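PDB 3M94: translation initiation factor 4E from Ascaris suum, which binds the trimethylguanosine (m2,2,7G) cap of nematode mRNAs and, as an eIF4E family member, probably recruits them for translation initiation. Local coordinates for residues P160-V165 against V177-V182; Q6-L11 against F60-K65. All blocks are in the same frame, centred on the assembly; numbering follows the deposited sequence.

Contact 1: P160-V165 against V177-V182; sequences PIRYEV and VKPRIV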
loop_
_atom_site.group_PDB
_atom_site.type_symbol
_atom_site.label_atom_id
_atom_site.label_comp_id
_atom_site.label_asym_id
_atom_site.label_seq_id
_atom_site.Cartn_x
_atom_site.Cartn_y
_atom_site.Cartn_z
ATOM N N PRO A 160 -6.096 -13.799 -8.845
ATOM C CA PRO A 160 -5.463 -14.128 -7.575
ATOM C C PRO A 160 -4.562 -13.022 -7.036
ATOM O O PRO A 160 -3.984 -12.256 -7.793
ATOM C CB PRO A 160 -4.621 -15.377 -7.906
ATOM C CG PRO A 160 -4.596 -15.462 -9.399
ATOM C CD PRO A 160 -5.895 -14.879 -9.827
ATOM N N ILE A 161 -4.498 -12.929 -5.717
ATOM C CA ILE A 161 -3.562 -12.060 -5.056
ATOM C C ILE A 161 -2.747 -12.984 -4.178
ATOM O O ILE A 161 -3.223 -14.066 -3.784
ATOM C CB ILE A 161 -4.263 -10.920 -4.276
ATOM C CG1 ILE A 161 -5.212 -11.455 -3.196
ATOM C CG2 ILE A 161 -5.015 -10.010 -5.255
ATOM C CD1 ILE A 161 -5.540 -10.439 -2.052
ATOM N N ARG A 162 -1.514 -12.592 -3.906
ATOM C CA ARG A 162 -0.610 -13.463 -3.178
ATOM C C ARG A 162 0.191 -12.739 -2.127
ATOM O O ARG A 162 0.477 -11.538 -2.239
ATOM C CB ARG A 162 0.305 -14.253 -4.130
ATOM C CG ARG A 162 1.134 -13.431 -5.091
ATOM C CD ARG A 162 1.695 -14.303 -6.202
ATOM N NE ARG A 162 1.912 -13.519 -7.419
ATOM C CZ ARG A 162 3.094 -13.072 -7.842
ATOM N NH1 ARG A 162 4.200 -13.327 -7.159
ATOM N NH2 ARG A 162 3.169 -12.366 -8.962
ATOM N N TYR A 163 0.527 -13.484 -1.088
ATOM C CA TYR A 163 1.323 -12.970 -0.014
ATOM C C TYR A 163 2.681 -13.641 -0.106
ATOM O O TYR A 163 2.777 -14.869 -0.153
ATOM C CB TYR A 163 0.676 -13.237 1.355
ATOM C CG TYR A 163 1.472 -12.585 2.453
ATOM C CD1 TYR A 163 1.311 -11.231 2.740
ATOM C CD2 TYR A 163 2.438 -13.304 3.165
ATOM C CE1 TYR A 163 2.063 -10.609 3.716
ATOM C CE2 TYR A 163 3.199 -12.690 4.146
ATOM C CZ TYR A 163 3.005 -11.338 4.409
ATOM O OH TYR A 163 3.753 -10.724 5.375
ATOM N N GLU A 164 3.728 -12.831 -0.136
ATOM C CA GLU A 164 5.086 -13.341 -0.258
ATOM C C GLU A 164 6.015 -12.605 0.685
ATOM O O GLU A 164 5.773 -11.440 1.013
ATOM C CB GLU A 164 5.569 -13.190 -1.696
ATOM C CG GLU A 164 5.158 -11.867 -2.303
ATOM C CD GLU A 164 5.631 -11.683 -3.714
ATOM O OE1 GLU A 164 6.396 -10.723 -3.940
ATOM O OE2 GLU A 164 5.236 -12.478 -4.597
ATOM N N VAL A 165 7.058 -13.304 1.135
ATOM C CA VAL A 165 8.160 -12.697 1.896
ATOM C C VAL A 165 8.826 -11.656 1.000
ATOM O O VAL A 165 8.680 -11.710 -0.229
ATOM C CB VAL A 165 9.187 -13.773 2.381
ATOM C CG1 VAL A 165 10.333 -13.146 3.197
ATOM C CG2 VAL A 165 8.492 -14.849 3.208
ATOM N N VAL A 177 11.101 -18.645 -4.846
ATOM C CA VAL A 177 10.254 -18.785 -3.657
ATOM C C VAL A 177 8.774 -18.732 -4.031
ATOM O O VAL A 177 8.331 -17.791 -4.684
ATOM C CB VAL A 177 10.569 -17.706 -2.600
ATOM N N LYS A 178 8.035 -19.775 -3.649
ATOM C CA LYS A 178 6.579 -19.813 -3.791
ATOM C C LYS A 178 5.906 -18.809 -2.836
ATOM O O LYS A 178 6.444 -18.517 -1.772
ATOM C CB LYS A 178 6.075 -21.228 -3.488
ATOM N N PRO A 179 4.742 -18.263 -3.217
ATOM C CA PRO A 179 4.036 -17.461 -2.214
ATOM C C PRO A 179 3.514 -18.298 -1.029
ATOM O O PRO A 179 3.152 -19.464 -1.192
ATOM C CB PRO A 179 2.877 -16.831 -2.993
ATOM C CG PRO A 179 2.783 -17.566 -4.273
ATOM C CD PRO A 179 4.132 -18.164 -4.555
ATOM N N ARG A 180 3.508 -17.696 0.149
ATOM C CA ARG A 180 2.992 -18.311 1.366
ATOM C C ARG A 180 1.467 -18.520 1.346
ATOM O O ARG A 180 0.961 -19.511 1.883
ATOM C CB ARG A 180 3.350 -17.420 2.552
ATOM C CG ARG A 180 3.229 -18.074 3.884
ATOM C CD ARG A 180 4.577 -18.217 4.500
ATOM N NE ARG A 180 4.467 -18.585 5.902
ATOM C CZ ARG A 180 4.717 -19.799 6.381
ATOM N NH1 ARG A 180 5.097 -20.767 5.567
ATOM N NH2 ARG A 180 4.590 -20.040 7.678
ATOM N N ILE A 181 0.748 -17.570 0.757
ATOM C CA ILE A 181 -0.710 -17.575 0.717
ATOM C C ILE A 181 -1.188 -17.052 -0.638
ATOM O O ILE A 181 -0.607 -16.121 -1.178
ATOM C CB ILE A 181 -1.324 -16.676 1.830
ATOM C CG1 ILE A 181 -0.608 -16.874 3.176
ATOM C CG2 ILE A 181 -2.821 -16.930 1.943
ATOM C CD1 ILE A 181 -0.954 -15.847 4.244
ATOM N N VAL A 182 -2.242 -17.654 -1.177
ATOM C CA VAL A 182 -2.894 -17.156 -2.385
ATOM C C VAL A 182 -4.400 -17.099 -2.141
ATOM O O VAL A 182 -4.946 -17.968 -1.479
ATOM C CB VAL A 182 -2.604 -18.053 -3.617
ATOM C CG1 VAL A 182 -3.241 -17.463 -4.896
ATOM C CG2 VAL A 182 -1.099 -18.282 -3.805
#
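Tyr163 and Ile181 face each other as a hydrogen-bonded antiparallel pair, their CB atoms 4.0 Å apart on the same side of the sheet. Tyr163 N gives its hydrogen to Ile181 O at 2.9 Å and almost straight (170°). The return side is irregular: Tyr163 O takes two weak bonds, from Arg180 N at 2.9 Å but sharply bent and from Ile181 N at 3.5 Å. Two residues opposite one is a classic beta bulge, and it forms where the incoming chain first joins the edge of the sheet.

The Tyr163 ring leans along its own strand toward Val165, because CG lies opposite the backbone N (chi1 -175°). Arg180 CB meets this ring at the edge, near its plane, whereas Ile181 CD1 approaches obliquely.

Arg162 and Pro179 meet on the reverse side of the strand. The arginine holds CG between its backbone N and carbonyl carbon (chi1 56°), then runs extended to NE, so that its methylenes pass the proline ring: CB lies 3.8 Å from Pro179 CB, and CD touches Pro179 CG. The guanidinium group continues past the proline to Glu164, where NH1 and OE2 form a salt bridge of 2.9 Å within the strand; Glu164 OE1 has a second charged partner in Arg78. Beside Arg162, Val182 turns its CG1 to Pro160 CB at 3.9 Å.

Strand 181-183 is the outermost on this side of the curved eIF4E sheet, and 161-165 separates it from strand 77-83. Tyr163 and Ile181 both pack on Trp79 of that inner strand and on Asn142 of helix 139-153, while Tyr163 OH is hydrogen-bonded to Thr133 OG1 at the end of strand 127-133.

Contact 2: Q6-L11 against F60-K65; sequences QCHWAL and FKEGIK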
loop_
_atom_site.group_PDB
_atom_site.type_symbol
_atom_site.label_atom_id
_atom_site.label_comp_id
_atom_site.label_asym_id
_atom_site.label_seq_id
_atom_site.Cartn_x
_atom_site.Cartn_y
_atom_site.Cartn_z
ATOM N N GLN A 6 -5.869 7.507 13.699
ATOM C CA GLN A 6 -5.327 6.724 14.796
ATOM C C GLN A 6 -3.815 6.900 14.923
ATOM O O GLN A 6 -3.287 6.927 16.028
ATOM C CB GLN A 6 -5.692 5.248 14.641
ATOM C CG GLN A 6 -5.221 4.379 15.795
ATOM C CD GLN A 6 -5.732 2.968 15.693
ATOM O OE1 GLN A 6 -6.921 2.734 15.480
ATOM N NE2 GLN A 6 -4.840 2.014 15.864
ATOM N N CYS A 7 -3.112 7.007 13.795
ATOM C CA CYS A 7 -1.688 7.303 13.857
ATOM C C CYS A 7 -1.220 8.236 12.746
ATOM O O CYS A 7 -2.000 8.637 11.890
ATOM C CB CYS A 7 -0.866 6.016 13.889
ATOM S SG CYS A 7 -1.042 5.022 12.399
ATOM N N HIS A 8 0.051 8.604 12.800
ATOM C CA HIS A 8 0.671 9.450 11.791
ATOM C C HIS A 8 1.105 8.567 10.626
ATOM O O HIS A 8 1.643 7.469 10.828
ATOM C CB HIS A 8 1.913 10.124 12.360
ATOM C CG HIS A 8 1.635 11.194 13.362
ATOM N ND1 HIS A 8 0.994 10.949 14.559
ATOM C CD2 HIS A 8 1.942 12.513 13.360
ATOM C CE1 HIS A 8 0.916 12.073 15.249
ATOM N NE2 HIS A 8 1.471 13.038 14.539
ATOM N N TRP A 9 0.886 9.071 9.417
ATOM C CA TRP A 9 1.266 8.394 8.190
ATOM C C TRP A 9 2.151 9.321 7.368
ATOM O O TRP A 9 1.883 10.523 7.283
ATOM C CB TRP A 9 0.021 8.030 7.369
ATOM C CG TRP A 9 -0.875 7.039 8.055
ATOM C CD1 TRP A 9 -1.913 7.329 8.912
ATOM C CD2 TRP A 9 -0.803 5.608 7.972
ATOM N NE1 TRP A 9 -2.503 6.156 9.343
ATOM C CE2 TRP A 9 -1.839 5.089 8.788
ATOM C CE3 TRP A 9 0.021 4.711 7.263
ATOM C CZ2 TRP A 9 -2.066 3.708 8.933
ATOM C CZ3 TRP A 9 -0.208 3.336 7.398
ATOM C CH2 TRP A 9 -1.244 2.849 8.241
ATOM N N ALA A 10 3.177 8.762 6.736
ATOM C CA ALA A 10 4.027 9.547 5.827
ATOM C C ALA A 10 3.869 9.073 4.380
ATOM O O ALA A 10 3.866 7.870 4.098
ATOM C CB ALA A 10 5.467 9.498 6.242
ATOM N N LEU A 11 3.718 10.050 3.479
ATOM C CA LEU A 11 3.691 9.795 2.052
ATOM C C LEU A 11 5.106 9.968 1.498
ATOM O O LEU A 11 5.768 10.958 1.794
ATOM C CB LEU A 11 2.716 10.750 1.349
ATOM C CG LEU A 11 2.621 10.652 -0.178
ATOM C CD1 LEU A 11 1.902 9.378 -0.614
ATOM C CD2 LEU A 11 1.867 11.861 -0.684
ATOM N N PHE A 60 3.406 4.946 4.487
ATOM C CA PHE A 60 3.834 4.134 5.621
ATOM C C PHE A 60 3.620 4.857 6.935
ATOM O O PHE A 60 3.636 6.107 6.986
ATOM C CB PHE A 60 5.301 3.714 5.478
ATOM C CG PHE A 60 5.502 2.489 4.584
ATOM C CD1 PHE A 60 5.144 2.528 3.230
ATOM C CD2 PHE A 60 6.007 1.300 5.106
ATOM C CE1 PHE A 60 5.283 1.418 2.421
ATOM C CE2 PHE A 60 6.173 0.186 4.290
ATOM C CZ PHE A 60 5.799 0.244 2.950
ATOM N N LYS A 61 3.433 4.067 7.997
ATOM C CA LYS A 61 3.329 4.622 9.337
ATOM C C LYS A 61 4.572 5.442 9.602
ATOM O O LYS A 61 5.677 5.002 9.262
ATOM C CB LYS A 61 3.182 3.500 10.385
ATOM C CG LYS A 61 1.798 2.866 10.417
ATOM C CD LYS A 61 1.783 1.621 11.308
ATOM C CE LYS A 61 0.373 1.141 11.570
ATOM N NZ LYS A 61 0.378 -0.275 12.092
ATOM N N GLU A 62 4.405 6.634 10.179
ATOM C CA GLU A 62 5.554 7.481 10.491
ATOM C C GLU A 62 6.596 6.694 11.283
ATOM O O GLU A 62 6.253 6.013 12.253
ATOM C CB GLU A 62 5.163 8.730 11.284
ATOM C CG GLU A 62 6.326 9.742 11.429
ATOM C CD GLU A 62 5.943 10.988 12.204
ATOM O OE1 GLU A 62 5.019 10.926 13.050
ATOM O OE2 GLU A 62 6.573 12.048 11.974
ATOM N N GLY A 63 7.856 6.791 10.866
ATOM C CA GLY A 63 8.938 6.126 11.569
ATOM C C GLY A 63 9.248 4.757 10.998
ATOM O O GLY A 63 10.147 4.085 11.486
ATOM N N ILE A 64 8.485 4.325 9.990
ATOM C CA ILE A 64 8.838 3.145 9.214
ATOM C C ILE A 64 9.294 3.615 7.847
ATOM O O ILE A 64 8.510 4.191 7.088
ATOM C CB ILE A 64 7.676 2.135 9.041
ATOM C CG1 ILE A 64 7.156 1.636 10.392
ATOM C CG2 ILE A 64 8.121 0.940 8.169
ATOM C CD1 ILE A 64 5.870 0.815 10.272
ATOM N N LYS A 65 10.571 3.389 7.557
ATOM C CA LYS A 65 11.128 3.663 6.245
ATOM C C LYS A 65 10.605 2.610 5.290
ATOM O O LYS A 65 10.572 1.427 5.631
ATOM C CB LYS A 65 12.666 3.678 6.288
#
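Trp9 and Lys61 both place CG anti to the carbonyl carbon (chi1 -64° in Trp9), which lays the lysine chain alongside the indole at a non-hydrogen-bonded antiparallel pair of the curved eIF4E sheet. Lys61 CG sits over one face of the six-membered ring, 3.9 Å from its centroid, in a CH-pi contact; the extended chain then passes beyond the ring, with CE still near Trp9 CH2. Cys7 SG lies over the indole toward its rim and comes within 4.1 Å of Lys61 CG. The ammonium group travels on to the carbonyl oxygens of Gly112 and Ile115, so the aliphatic part packs on the tryptophan while the charged end is bonded elsewhere.

The next pair is hydrogen-bonded in both directions. Ala10 N reaches Phe60 O at 2.7 Å, and Phe60 N returns a bond of 3.0 Å to Ala10 O. Phe60 meets Trp132 edge-to-face, and Ala10 packs against Val31 of strand 26-34.

Past Lys61 the chain leaves the sheet through a type II turn, with Gly63 at its third position and Ile64 N bonded to Lys61 O. Glu62, at the second position, lies side by side with His8, its carboxylate plane 20° from the imidazole. Glu62 OE1 approaches His8 CB to 3.3 Å, and this contact is not a salt bridge. The backbone of Glu62 holds the turn to strand 4-14: its N-H points almost straight at His8 O, 3.0 Å from N to O, although the donor stands 46° out of the carbonyl plane.

How the contacts relate
From the N terminus, strand 4-14 supplies the first half of contact 2. The chain then forms strand 26-34 and helix 35-42 before strand 56-61 returns beside strand 4-14, closing a loop with 48 residues between the segments. Contact 1 opens only after the rest of the sheet and helices 88-104 and 139-153 have been laid down; its loop is short, with 11 intervening residues, some of them unmodelled. The two loops follow in series and neither nest nor cross. Their centres lie 25 Å apart, on opposite sides of the chain's centre. Contact 2 joins neighbouring strands toward one end of the same antiparallel sheet, and contact 1 adds the last strand at the other.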